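General stress protein 26 (Bacillus anthracis, PDB 3EC6) is of unknown function but binds flavin-adenine dinucleotide and, as a member of the pyridoxamine 5'-phosphate oxidase family, is probably a flavin-dependent protein of the stress response. Local coordinates at residues T22-K27 with I53-N58; V44-Q49 with V114-N119; N59-V64 with E81-I86. One frame throughout, in Å; residues are numbered along the deposited sequence. Where two conformers were deposited one is given.

Interaction 1. Residues T22-K27 with I53-N58; sequences TVRNDK and ITDIEN. With FAD (flavin-adenine dinucleotide), chain B.
Arg-24 and Asp-55 carry this contact as a salt bridge of the side-on kind, in which a guanidinium offers NE and one terminal NH to the two oxygens of a carboxylate. Arg-24 NE reaches Asp-55 OD1 at 2.7 Å, close to the guanidinium plane and on the syn lone pair. Arg-24 NH2 lies 2.7 Å from Asp-55 OD2, a more bent bond, with the two planes 41° apart. The arginine chain leaves the strand with CG anti to the backbone N (chi1 177°) and then bends at chi3, which turns the edge of the guanidinium to the carboxylate of Asp-55.

A third hydrogen bond reaches the carboxylate from Thr-22. Its OG1 donates to Asp-55 OD2 over 2.6 Å from the anti side, on the face of the carboxylate opposite to Arg-24 NH2, and Lys-52 NZ also bonds that hydroxyl.

The cofactor adds a phosphate contact: Arg-24 NH2 donates to FAD O1P at 2.7 Å, with a weak bond from NH1 to the same oxygen. Asp-55 is thus a second-shell residue that probably helps to fix the rotation of a phosphate-binding arginine.

Apolar packing is slight, chiefly Thr-22 CG2 against Ile-56 CG1 at 3.9 Å. Strand residues 22-24 and helix residues 53-58 run at 88° to each other; His-29 of strand 27-38 flanks the strand, while Ile-53 and Ile-56 face strands 77-87 and 113-126.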
loop_
_atom_site.group_PDB
_atom_site.type_symbol
_atom_site.label_atom_id
_atom_site.label_comp_id
_atom_site.label_asym_id
_atom_site.label_seq_id
_atom_site.Cartn_x
_atom_site.Cartn_y
_atom_site.Cartn_z
ATOM N N THR A 22 -3.329 7.237 1.316
ATOM C CA THR A 22 -3.831 8.605 1.349
ATOM C C THR A 22 -2.723 9.520 0.865
ATOM O O THR A 22 -1.588 9.063 0.572
ATOM C CB THR A 22 -4.167 9.024 2.815
ATOM O OG1 THR A 22 -3.034 8.687 3.660
ATOM C CG2 THR A 22 -5.420 8.281 3.327
ATOM N N VAL A 23 -3.067 10.805 0.670
ATOM C CA VAL A 23 -2.068 11.841 0.375
ATOM C C VAL A 23 -1.857 12.686 1.620
ATOM O O VAL A 23 -2.842 13.105 2.243
ATOM C CB VAL A 23 -2.533 12.750 -0.764
ATOM C CG1 VAL A 23 -1.461 13.843 -1.045
ATOM C CG2 VAL A 23 -2.821 11.945 -1.988
ATOM N N ARG A 24 -0.592 12.904 1.988
ATOM C CA ARG A 24 -0.178 13.511 3.281
ATOM C C ARG A 24 0.821 14.562 2.889
ATOM O O ARG A 24 1.976 14.255 2.556
ATOM C CB ARG A 24 0.486 12.482 4.218
ATOM C CG ARG A 24 1.008 13.081 5.554
ATOM C CD ARG A 24 1.340 12.043 6.615
ATOM N NE ARG A 24 0.197 11.205 6.866
ATOM C CZ ARG A 24 0.199 10.067 7.567
ATOM N NH1 ARG A 24 1.302 9.624 8.172
ATOM N NH2 ARG A 24 -0.938 9.403 7.678
ATOM N N ASN A 25 0.375 15.804 2.892
ATOM C CA ASN A 25 1.276 16.901 2.550
ATOM C C ASN A 25 1.907 16.729 1.166
ATOM O O ASN A 25 3.134 16.878 0.996
ATOM C CB ASN A 25 2.375 16.989 3.609
ATOM C CG ASN A 25 1.861 17.482 4.917
ATOM O OD1 ASN A 25 1.014 18.383 4.963
ATOM N ND2 ASN A 25 2.347 16.883 6.004
ATOM N N ASP A 26 1.080 16.347 0.189
ATOM C CA ASP A 26 1.532 16.227 -1.193
ATOM C C ASP A 26 2.528 15.036 -1.386
ATOM O O ASP A 26 3.337 15.000 -2.308
ATOM C CB ASP A 26 2.152 17.560 -1.586
ATOM C CG ASP A 26 2.097 17.833 -3.068
ATOM O OD1 ASP A 26 1.362 17.125 -3.791
ATOM O OD2 ASP A 26 2.796 18.777 -3.519
ATOM N N LYS A 27 2.455 14.063 -0.486
ATOM C CA LYS A 27 3.248 12.835 -0.605
ATOM C C LYS A 27 2.330 11.653 -0.289
ATOM O O LYS A 27 1.353 11.813 0.453
ATOM C CB LYS A 27 4.381 12.844 0.415
ATOM C CG LYS A 27 5.301 14.044 0.239
ATOM C CD LYS A 27 6.462 13.955 1.202
ATOM C CE LYS A 27 6.069 13.683 2.621
ATOM N NZ LYS A 27 7.289 13.897 3.496
ATOM N N ILE A 53 -6.614 10.145 9.474
ATOM C CA ILE A 53 -7.772 11.013 9.566
ATOM C C ILE A 53 -7.420 12.429 9.157
ATOM O O ILE A 53 -8.170 13.051 8.429
ATOM C CB ILE A 53 -8.411 10.976 10.987
ATOM C CG1 ILE A 53 -8.817 9.547 11.430
ATOM C CG2 ILE A 53 -9.567 11.975 11.087
ATOM C CD1 ILE A 53 -9.841 8.852 10.599
ATOM N N THR A 54 -6.272 12.967 9.620
ATOM C CA THR A 54 -5.830 14.274 9.165
ATOM C C THR A 54 -5.587 14.334 7.653
ATOM O O THR A 54 -5.905 15.346 7.021
ATOM C CB THR A 54 -4.540 14.676 9.911
ATOM O OG1 THR A 54 -4.840 14.615 11.310
ATOM C CG2 THR A 54 -4.089 16.115 9.556
ATOM N N ASP A 55 -5.030 13.241 7.108
ATOM C CA ASP A 55 -4.777 13.145 5.654
ATOM C C ASP A 55 -6.105 13.356 4.958
ATOM O O ASP A 55 -6.209 14.225 4.071
ATOM C CB ASP A 55 -4.240 11.787 5.211
ATOM C CG ASP A 55 -2.858 11.500 5.690
ATOM O OD1 ASP A 55 -2.132 12.441 6.131
ATOM O OD2 ASP A 55 -2.485 10.325 5.612
ATOM N N ILE A 56 -7.089 12.541 5.378
ATOM C CA ILE A 56 -8.421 12.493 4.714
ATOM C C ILE A 56 -9.036 13.878 4.860
ATOM O O ILE A 56 -9.603 14.390 3.921
ATOM C CB ILE A 56 -9.312 11.303 5.197
ATOM C CG1 ILE A 56 -8.712 9.970 4.695
ATOM C CG2 ILE A 56 -10.819 11.422 4.786
ATOM C CD1 ILE A 56 -9.289 8.721 5.332
ATOM N N GLU A 57 -8.922 14.469 6.051
ATOM C CA GLU A 57 -9.317 15.878 6.275
ATOM C C GLU A 57 -8.770 16.842 5.232
ATOM O O GLU A 57 -9.420 17.840 4.878
ATOM C CB GLU A 57 -8.896 16.368 7.685
ATOM C CG GLU A 57 -9.710 15.825 8.845
ATOM C CD GLU A 57 -9.083 16.122 10.219
ATOM O OE1 GLU A 57 -8.197 16.986 10.318
ATOM O OE2 GLU A 57 -9.514 15.517 11.208
ATOM N N ASN A 58 -7.561 16.583 4.739
ATOM C CA ASN A 58 -6.923 17.472 3.746
ATOM C C ASN A 58 -7.125 17.109 2.221
ATOM O O ASN A 58 -7.132 17.943 1.320
ATOM C CB ASN A 58 -5.436 17.631 4.138
ATOM C CG ASN A 58 -5.263 18.473 5.427
ATOM O OD1 ASN A 58 -5.569 19.694 5.437
ATOM N ND2 ASN A 58 -4.803 17.842 6.510
HETATM P PA FAD B . -0.323 7.457 13.173
HETATM O O1A FAD B . -1.297 8.619 13.293
HETATM O O2A FAD B . -0.164 6.657 14.453
HETATM O O5B FAD B . 1.200 7.967 12.845
HETATM C C5B FAD B . 2.140 6.972 12.517
HETATM C C4B FAD B . 2.615 7.373 11.135
HETATM O O4B FAD B . 3.442 8.549 11.270
HETATM C C3B FAD B . 3.437 6.246 10.518
HETATM O O3B FAD B . 2.667 5.515 9.564
HETATM C C2B FAD B . 4.669 6.982 9.992
HETATM O O2B FAD B . 4.490 7.339 8.632
HETATM C C1B FAD B . 4.758 8.260 10.829
HETATM N N9A FAD B . 5.634 8.071 12.013
HETATM C C8A FAD B . 5.885 6.880 12.656
HETATM N N7A FAD B . 6.740 7.107 13.683
HETATM C C5A FAD B . 7.030 8.422 13.721
HETATM C C6A FAD B . 7.853 9.150 14.579
HETATM N N6A FAD B . 8.721 8.488 15.359
HETATM N N1A FAD B . 7.975 10.512 14.364
HETATM C C2A FAD B . 7.289 11.131 13.321
HETATM N N3A FAD B . 6.469 10.391 12.474
HETATM C C4A FAD B . 6.344 9.049 12.678
HETATM N N1 FAD B . -4.555 0.599 12.854
HETATM C C2 FAD B . -5.869 0.989 13.006
HETATM O O2 FAD B . -6.038 2.070 13.578
HETATM N N3 FAD B . -6.905 0.238 12.501
HETATM C C4 FAD B . -6.658 -0.960 11.865
HETATM O O4 FAD B . -7.619 -1.642 11.408
HETATM C C4X FAD B . -5.328 -1.415 11.757
HETATM N N5 FAD B . -5.081 -2.627 11.133
HETATM C C5X FAD B . -3.765 -3.061 11.039
HETATM C C6 FAD B . -3.550 -4.308 10.421
HETATM C C7 FAD B . -2.221 -4.726 10.297
HETATM C C7M FAD B . -1.972 -6.066 9.646
HETATM C C8 FAD B . -1.152 -3.935 10.772
HETATM C C8M FAD B . 0.303 -4.356 10.626
HETATM C C9 FAD B . -1.385 -2.675 11.337
HETATM C C9A FAD B . -2.716 -2.238 11.487
HETATM N N10 FAD B . -2.971 -1.003 12.071
HETATM C C10 FAD B . -4.297 -0.602 12.227
HETATM C "C1'" FAD B . -1.911 -0.025 12.458
HETATM C "C2'" FAD B . -1.637 1.048 11.393
HETATM O "O2'" FAD B . -1.215 0.454 10.162
HETATM C "C3'" FAD B . -0.484 1.919 11.897
HETATM O "O3'" FAD B . -0.896 2.449 13.169
HETATM C "C4'" FAD B . -0.163 3.049 10.928
HETATM O "O4'" FAD B . 1.100 3.711 11.260
HETATM C "C5'" FAD B . -1.294 4.092 10.932
HETATM O "O5'" FAD B . -0.935 5.161 10.069
HETATM P P FAD B . -1.307 6.627 10.625
HETATM O O1P FAD B . -0.643 7.714 9.786
HETATM O O2P FAD B . -2.776 6.785 10.899
HETATM O O3P FAD B . -0.540 6.422 12.016
#

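Interaction 2. Residues V44-Q49 with V114-N119; sequences VATDRQ and VLIKIN. With FAD (flavin-adenine dinucleotide), chain B.
Thr-46 and Val-114 form a hydrogen-bonded pair in an antiparallel pairing of the curled sheet, consistent with the split-barrel FMN-binding fold of the pyridoxamine 5'-phosphate oxidase family. Their two backbone bonds, Thr-46 N to Val-114 O and Val-114 N to Thr-46 O, both measure 3.0 Å. Val-44 and Ile-116 repeat the pattern, with Ile-116 N to Val-44 O the shorter bond at 2.7 Å, and Ala-45 and Leu-115 make the non-hydrogen-bonded pair between them.

Side chains divide by face. Thr-46 CG2 packs on Ile-116 CD1 at 4.0 Å, beside Val-44 and Val-114, and Ile-53 of helix 51-58 covers this side. Leu-115 CD2 lies against Ala-45 on the other.

The same strand presents polar atoms to the flavin. Ala-45 O accepts from FAD N3 at 2.8 Å, a nearly straight bond of 175°. Thr-46 holds OG1 anti to its own N (chi1 -163°), from where it donates to FAD O2 at 2.7 Å; Ser-50 OG bonds the same hydroxyl.

Farther out, Asp-47 closes an Asx turn onto Gln-49 N. Arg-48, salt-bridged to Glu-88, lays one guanidinium face over a methyl group, with Val-114 CG1 3.6 Å from Arg-48 CZ.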
loop_
_atom_site.group_PDB
_atom_site.type_symbol
_atom_site.label_atom_id
_atom_site.label_comp_id
_atom_site.label_asym_id
_atom_site.label_seq_id
_atom_site.Cartn_x
_atom_site.Cartn_y
_atom_site.Cartn_z
ATOM N N VAL A 44 -13.007 1.277 7.808
ATOM C CA VAL A 44 -11.840 0.900 8.628
ATOM C C VAL A 44 -12.049 1.562 10.001
ATOM O O VAL A 44 -12.441 2.730 10.082
ATOM C CB VAL A 44 -10.552 1.448 8.015
ATOM C CG1 VAL A 44 -9.357 1.219 8.935
ATOM C CG2 VAL A 44 -10.306 0.755 6.656
ATOM N N ALA A 45 -11.801 0.802 11.059
ATOM C CA ALA A 45 -11.892 1.301 12.425
ATOM C C ALA A 45 -10.548 1.851 12.813
ATOM O O ALA A 45 -9.502 1.184 12.612
ATOM C CB ALA A 45 -12.319 0.148 13.347
ATOM N N THR A 46 -10.526 3.065 13.376
ATOM C CA THR A 46 -9.257 3.657 13.774
ATOM C C THR A 46 -9.460 4.650 14.915
ATOM O O THR A 46 -10.620 4.923 15.314
ATOM C CB THR A 46 -8.456 4.244 12.563
ATOM O OG1 THR A 46 -7.100 4.438 12.959
ATOM C CG2 THR A 46 -9.065 5.552 12.075
ATOM N N ASP A 47 -8.355 5.222 15.375
ATOM C CA ASP A 47 -8.400 6.234 16.427
ATOM C C ASP A 47 -8.607 7.588 15.748
ATOM O O ASP A 47 -7.998 7.891 14.679
ATOM C CB ASP A 47 -7.048 6.211 17.154
ATOM C CG ASP A 47 -6.890 7.361 18.146
ATOM O OD1 ASP A 47 -7.340 7.242 19.292
ATOM O OD2 ASP A 47 -6.284 8.394 17.763
ATOM N N ARG A 48 -9.451 8.421 16.356
ATOM C CA ARG A 48 -9.777 9.712 15.716
ATOM C C ARG A 48 -8.609 10.699 15.612
ATOM O O ARG A 48 -8.659 11.601 14.770
ATOM C CB ARG A 48 -10.972 10.386 16.362
ATOM C CG ARG A 48 -10.683 10.993 17.657
ATOM C CD ARG A 48 -11.828 11.999 17.987
ATOM N NE ARG A 48 -13.064 11.291 18.327
ATOM C CZ ARG A 48 -14.224 11.386 17.662
ATOM N NH1 ARG A 48 -14.377 12.152 16.560
ATOM N NH2 ARG A 48 -15.250 10.675 18.092
ATOM N N GLN A 49 -7.547 10.474 16.376
ATOM C CA GLN A 49 -6.362 11.310 16.252
ATOM C C GLN A 49 -5.328 10.805 15.231
ATOM O O GLN A 49 -4.241 11.408 15.105
ATOM C CB GLN A 49 -5.711 11.521 17.626
ATOM C CG GLN A 49 -6.615 12.148 18.679
ATOM C CD GLN A 49 -7.280 13.443 18.202
ATOM O OE1 GLN A 49 -8.428 13.705 18.550
ATOM N NE2 GLN A 49 -6.561 14.248 17.422
ATOM N N VAL A 114 -13.507 5.839 15.656
ATOM C CA VAL A 114 -14.318 6.317 14.523
ATOM C C VAL A 114 -14.097 5.338 13.400
ATOM O O VAL A 114 -13.150 4.519 13.418
ATOM C CB VAL A 114 -13.897 7.734 14.048
ATOM C CG1 VAL A 114 -14.142 8.746 15.170
ATOM C CG2 VAL A 114 -12.408 7.768 13.610
ATOM N N LEU A 115 -14.961 5.433 12.405
ATOM C CA LEU A 115 -14.786 4.657 11.173
ATOM C C LEU A 115 -14.384 5.586 10.023
ATOM O O LEU A 115 -14.921 6.683 9.872
ATOM C CB LEU A 115 -16.081 3.926 10.783
ATOM C CG LEU A 115 -16.516 2.799 11.723
ATOM C CD1 LEU A 115 -17.976 2.437 11.393
ATOM C CD2 LEU A 115 -15.595 1.596 11.616
ATOM N N ILE A 116 -13.439 5.113 9.201
ATOM C CA ILE A 116 -13.236 5.755 7.902
ATOM C C ILE A 116 -14.133 5.014 6.894
ATOM O O ILE A 116 -14.058 3.801 6.767
ATOM C CB ILE A 116 -11.813 5.612 7.489
ATOM C CG1 ILE A 116 -10.901 6.324 8.471
ATOM C CG2 ILE A 116 -11.667 6.172 6.073
ATOM C CD1 ILE A 116 -9.390 6.082 8.168
ATOM N N LYS A 117 -15.022 5.765 6.230
ATOM C CA LYS A 117 -15.985 5.236 5.285
ATOM C C LYS A 117 -15.440 5.510 3.901
ATOM O O LYS A 117 -15.101 6.637 3.561
ATOM C CB LYS A 117 -17.329 5.966 5.459
ATOM C CG LYS A 117 -18.307 5.607 4.353
ATOM C CD LYS A 117 -19.669 6.211 4.666
ATOM C CE LYS A 117 -20.658 5.993 3.541
ATOM N NZ LYS A 117 -21.942 6.690 3.833
ATOM N N ILE A 118 -15.327 4.493 3.061
ATOM C CA ILE A 118 -14.739 4.697 1.723
ATOM C C ILE A 118 -15.830 4.394 0.707
ATOM O O ILE A 118 -16.298 3.241 0.577
ATOM C CB ILE A 118 -13.540 3.752 1.499
ATOM C CG1 ILE A 118 -12.432 4.117 2.441
ATOM C CG2 ILE A 118 -12.999 3.929 0.048
ATOM C CD1 ILE A 118 -11.491 3.023 2.690
ATOM N N ASN A 119 -16.265 5.438 0.011
ATOM C CA ASN A 119 -17.315 5.320 -1.004
ATOM C C ASN A 119 -16.645 5.077 -2.330
ATOM O O ASN A 119 -15.985 5.970 -2.838
ATOM C CB ASN A 119 -18.158 6.588 -1.106
ATOM C CG ASN A 119 -19.219 6.640 -0.056
ATOM O OD1 ASN A 119 -19.064 7.302 0.955
ATOM N ND2 ASN A 119 -20.294 5.893 -0.270
HETATM P PA FAD B . -0.323 7.457 13.173
HETATM O O1A FAD B . -1.297 8.619 13.293
HETATM O O2A FAD B . -0.164 6.657 14.453
HETATM O O5B FAD B . 1.200 7.967 12.845
HETATM C C5B FAD B . 2.140 6.972 12.517
HETATM C C4B FAD B . 2.615 7.373 11.135
HETATM O O4B FAD B . 3.442 8.549 11.270
HETATM C C3B FAD B . 3.437 6.246 10.518
HETATM O O3B FAD B . 2.667 5.515 9.564
HETATM C C2B FAD B . 4.669 6.982 9.992
HETATM O O2B FAD B . 4.490 7.339 8.632
HETATM C C1B FAD B . 4.758 8.260 10.829
HETATM N N9A FAD B . 5.634 8.071 12.013
HETATM C C8A FAD B . 5.885 6.880 12.656
HETATM N N7A FAD B . 6.740 7.107 13.683
HETATM C C5A FAD B . 7.030 8.422 13.721
HETATM C C6A FAD B . 7.853 9.150 14.579
HETATM N N6A FAD B . 8.721 8.488 15.359
HETATM N N1A FAD B . 7.975 10.512 14.364
HETATM C C2A FAD B . 7.289 11.131 13.321
HETATM N N3A FAD B . 6.469 10.391 12.474
HETATM C C4A FAD B . 6.344 9.049 12.678
HETATM N N1 FAD B . -4.555 0.599 12.854
HETATM C C2 FAD B . -5.869 0.989 13.006
HETATM O O2 FAD B . -6.038 2.070 13.578
HETATM N N3 FAD B . -6.905 0.238 12.501
HETATM C C4 FAD B . -6.658 -0.960 11.865
HETATM O O4 FAD B . -7.619 -1.642 11.408
HETATM C C4X FAD B . -5.328 -1.415 11.757
HETATM N N5 FAD B . -5.081 -2.627 11.133
HETATM C C5X FAD B . -3.765 -3.061 11.039
HETATM C C6 FAD B . -3.550 -4.308 10.421
HETATM C C7 FAD B . -2.221 -4.726 10.297
HETATM C C7M FAD B . -1.972 -6.066 9.646
HETATM C C8 FAD B . -1.152 -3.935 10.772
HETATM C C8M FAD B . 0.303 -4.356 10.626
HETATM C C9 FAD B . -1.385 -2.675 11.337
HETATM C C9A FAD B . -2.716 -2.238 11.487
HETATM N N10 FAD B . -2.971 -1.003 12.071
HETATM C C10 FAD B . -4.297 -0.602 12.227
HETATM C "C1'" FAD B . -1.911 -0.025 12.458
HETATM C "C2'" FAD B . -1.637 1.048 11.393
HETATM O "O2'" FAD B . -1.215 0.454 10.162
HETATM C "C3'" FAD B . -0.484 1.919 11.897
HETATM O "O3'" FAD B . -0.896 2.449 13.169
HETATM C "C4'" FAD B . -0.163 3.049 10.928
HETATM O "O4'" FAD B . 1.100 3.711 11.260
HETATM C "C5'" FAD B . -1.294 4.092 10.932
HETATM O "O5'" FAD B . -0.935 5.161 10.069
HETATM P P FAD B . -1.307 6.627 10.625
HETATM O O1P FAD B . -0.643 7.714 9.786
HETATM O O2P FAD B . -2.776 6.785 10.899
HETATM O O3P FAD B . -0.540 6.422 12.016
#

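Interaction 3. Residues N59-V64 with E81-I86; sequences NPNVHV and EGLASI
Val-62 and Gly-82 face each other as a hydrogen-bonded pair in the antiparallel hairpin of strands 61-66 and 77-87. Val-62 N donates to Gly-82 O at 2.9 Å, almost straight at 173°, whereas the return bond from Gly-82 N to Val-62 O is weak at 3.3 Å. Two residues along, Ala-84 N donates to Pro-60 O over 2.8 Å, and Leu-83 CA adds a CA-H...O contact to the same oxygen.

The tightly packed face belongs to Val-62 and Ala-84. Val-62 CG1 stands anti to its own carbonyl carbon (chi1 -60°) and meets Ala-84 CB at 3.7 Å, while CG2 touches Gly-82 O. Leu-20, Ile-56 and Ile-118 close in around Val-62, making this the buried side.

The opposite face is looser and changes along its length: it is open to solvent at Leu-83, while His-63 farther along is buried against the second subunit. Before the strand, the Pro-60 ring runs alongside Leu-83, though Leu-83 was modelled in two conformers, so this contact is less certain. His-63 and Glu-81 form a non-hydrogen-bonded pair whose side chains touch lightly, His-63 CD2 to Glu-81 CG at 4.1 Å. Their polar ends turn elsewhere: His-63 NE2 is hydrogen-bonded to Glu-79, and Glu-81 lines an FAD pocket. Asn-59 OD1 accepts from Asn-61 N at 3.0 Å in an Asx turn, shaping the entry into the strand.

At the dimer interface the ring of His-63 meets that of His-29 of the second subunit. Within the chain, the hairpin lies between strand 17-24, paired with 61-66, and strand 113-126, paired with 77-87, and helix 51-58 covers its Val-62 side.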
loop_
_atom_site.group_PDB
_atom_site.type_symbol
_atom_site.label_atom_id
_atom_site.label_comp_id
_atom_site.label_asym_id
_atom_site.label_seq_id
_atom_site.Cartn_x
_atom_site.Cartn_y
_atom_site.Cartn_z
ATOM N N ASN A 59 -7.391 15.844 1.968
ATOM C CA ASN A 59 -7.625 15.398 0.619
ATOM C C ASN A 59 -8.406 14.123 0.796
ATOM O O ASN A 59 -7.906 13.158 1.344
ATOM C CB ASN A 59 -6.274 15.104 -0.105
ATOM C CG ASN A 59 -6.452 14.635 -1.538
ATOM O OD1 ASN A 59 -7.450 13.989 -1.894
ATOM N ND2 ASN A 59 -5.441 14.853 -2.364
ATOM N N PRO A 60 -9.667 14.088 0.305
ATOM C CA PRO A 60 -10.487 12.921 0.620
ATOM C C PRO A 60 -10.255 11.675 -0.273
ATOM O O PRO A 60 -10.871 10.627 -0.031
ATOM C CB PRO A 60 -11.931 13.429 0.370
ATOM C CG PRO A 60 -11.815 14.419 -0.698
ATOM C CD PRO A 60 -10.415 15.126 -0.444
ATOM N N ASN A 61 -9.401 11.812 -1.288
ATOM C CA ASN A 61 -9.188 10.702 -2.249
ATOM C C ASN A 61 -8.301 9.650 -1.633
ATOM O O ASN A 61 -7.232 9.973 -1.111
ATOM C CB ASN A 61 -8.495 11.219 -3.497
ATOM C CG ASN A 61 -9.361 12.175 -4.268
ATOM O OD1 ASN A 61 -9.257 13.395 -4.090
ATOM N ND2 ASN A 61 -10.223 11.644 -5.077
ATOM N N VAL A 62 -8.785 8.417 -1.661
ATOM C CA VAL A 62 -8.006 7.299 -1.073
ATOM C C VAL A 62 -7.953 6.149 -2.033
ATOM O O VAL A 62 -8.680 6.083 -3.013
ATOM C CB VAL A 62 -8.638 6.801 0.266
ATOM C CG1 VAL A 62 -8.678 7.953 1.274
ATOM C CG2 VAL A 62 -10.031 6.180 0.058
ATOM N N HIS A 63 -7.028 5.246 -1.777
ATOM C CA HIS A 63 -6.825 4.082 -2.640
ATOM C C HIS A 63 -6.696 2.882 -1.702
ATOM O O HIS A 63 -6.075 2.982 -0.640
ATOM C CB HIS A 63 -5.549 4.297 -3.444
ATOM C CG HIS A 63 -5.253 3.206 -4.413
ATOM N ND1 HIS A 63 -4.583 2.055 -4.026
ATOM C CD2 HIS A 63 -5.598 3.037 -5.707
ATOM C CE1 HIS A 63 -4.474 1.252 -5.071
ATOM N NE2 HIS A 63 -5.080 1.819 -6.109
ATOM N N VAL A 64 -7.313 1.766 -2.055
ATOM C CA VAL A 64 -7.269 0.520 -1.261
ATOM C C VAL A 64 -6.771 -0.620 -2.123
ATOM O O VAL A 64 -7.212 -0.773 -3.228
ATOM C CB VAL A 64 -8.678 0.190 -0.710
ATOM C CG1 VAL A 64 -8.687 -1.174 -0.017
ATOM C CG2 VAL A 64 -9.147 1.267 0.248
ATOM N N GLU A 81 -10.646 2.844 -5.754
ATOM C CA GLU A 81 -10.467 4.312 -5.722
ATOM C C GLU A 81 -11.771 4.950 -5.286
ATOM O O GLU A 81 -12.841 4.594 -5.775
ATOM C CB GLU A 81 -10.151 4.881 -7.107
ATOM C CG GLU A 81 -8.909 4.293 -7.777
ATOM C CD GLU A 81 -8.823 4.660 -9.248
ATOM O OE1 GLU A 81 -9.603 5.506 -9.741
ATOM O OE2 GLU A 81 -7.971 4.091 -9.939
ATOM N N GLY A 82 -11.705 5.863 -4.331
ATOM C CA GLY A 82 -12.937 6.562 -3.932
ATOM C C GLY A 82 -12.615 7.661 -2.939
ATOM O O GLY A 82 -11.449 7.895 -2.649
ATOM N N LEU A 83 -13.648 8.352 -2.477
ATOM C CA LEU A 83 -13.520 9.404 -1.458
ATOM C C LEU A 83 -13.913 8.883 -0.088
ATOM O O LEU A 83 -14.860 8.112 0.057
ATOM C CB LEU A 83 -14.368 10.625 -1.833
ATOM C CG LEU A 83 -13.760 11.610 -2.838
ATOM C CD1 LEU A 83 -13.589 10.992 -4.231
ATOM C CD2 LEU A 83 -14.611 12.867 -2.923
ATOM N N ALA A 84 -13.143 9.292 0.914
ATOM C CA ALA A 84 -13.343 8.894 2.272
ATOM C C ALA A 84 -13.977 10.015 3.094
ATOM O O ALA A 84 -13.842 11.221 2.801
ATOM C CB ALA A 84 -11.968 8.529 2.857
ATOM N N SER A 85 -14.726 9.575 4.099
ATOM C CA SER A 85 -15.249 10.482 5.122
ATOM C C SER A 85 -15.196 9.758 6.472
ATOM O O SER A 85 -14.901 8.566 6.544
ATOM C CB SER A 85 -16.667 10.913 4.745
ATOM O OG SER A 85 -17.515 9.788 4.669
ATOM N N ILE A 86 -15.508 10.483 7.542
ATOM C CA ILE A 86 -15.482 9.869 8.885
ATOM C C ILE A 86 -16.902 9.563 9.299
ATOM O O ILE A 86 -17.830 10.380 9.094
ATOM C CB ILE A 86 -14.809 10.825 9.874
ATOM C CG1 ILE A 86 -13.394 11.134 9.395
ATOM C CG2 ILE A 86 -14.694 10.143 11.292
ATOM C CD1 ILE A 86 -12.619 9.957 8.919
#

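From the N terminus, interaction 1 comes first: residues 22-27 meet 53-58, closing a loop that contains nearly all of strand 27-38 and the whole of 41-47. Interaction 2 opens inside that loop, at 44-49, and closes far beyond it at 114-119, so the two cross. Interaction 3 follows interaction 1 in series and is nested within the long loop of interaction 2, joining 59-64 to 81-86 across a hairpin. Ile-53 and Ile-56 tie helix 51-58 to the strands of both other contacts, and the backbone N atoms of Lys-117 and Asn-119 probably donate to Ser-85 O and Leu-83 O. Together they join one helix to the curled sheet, with interactions 1 and 2 sharing one FAD.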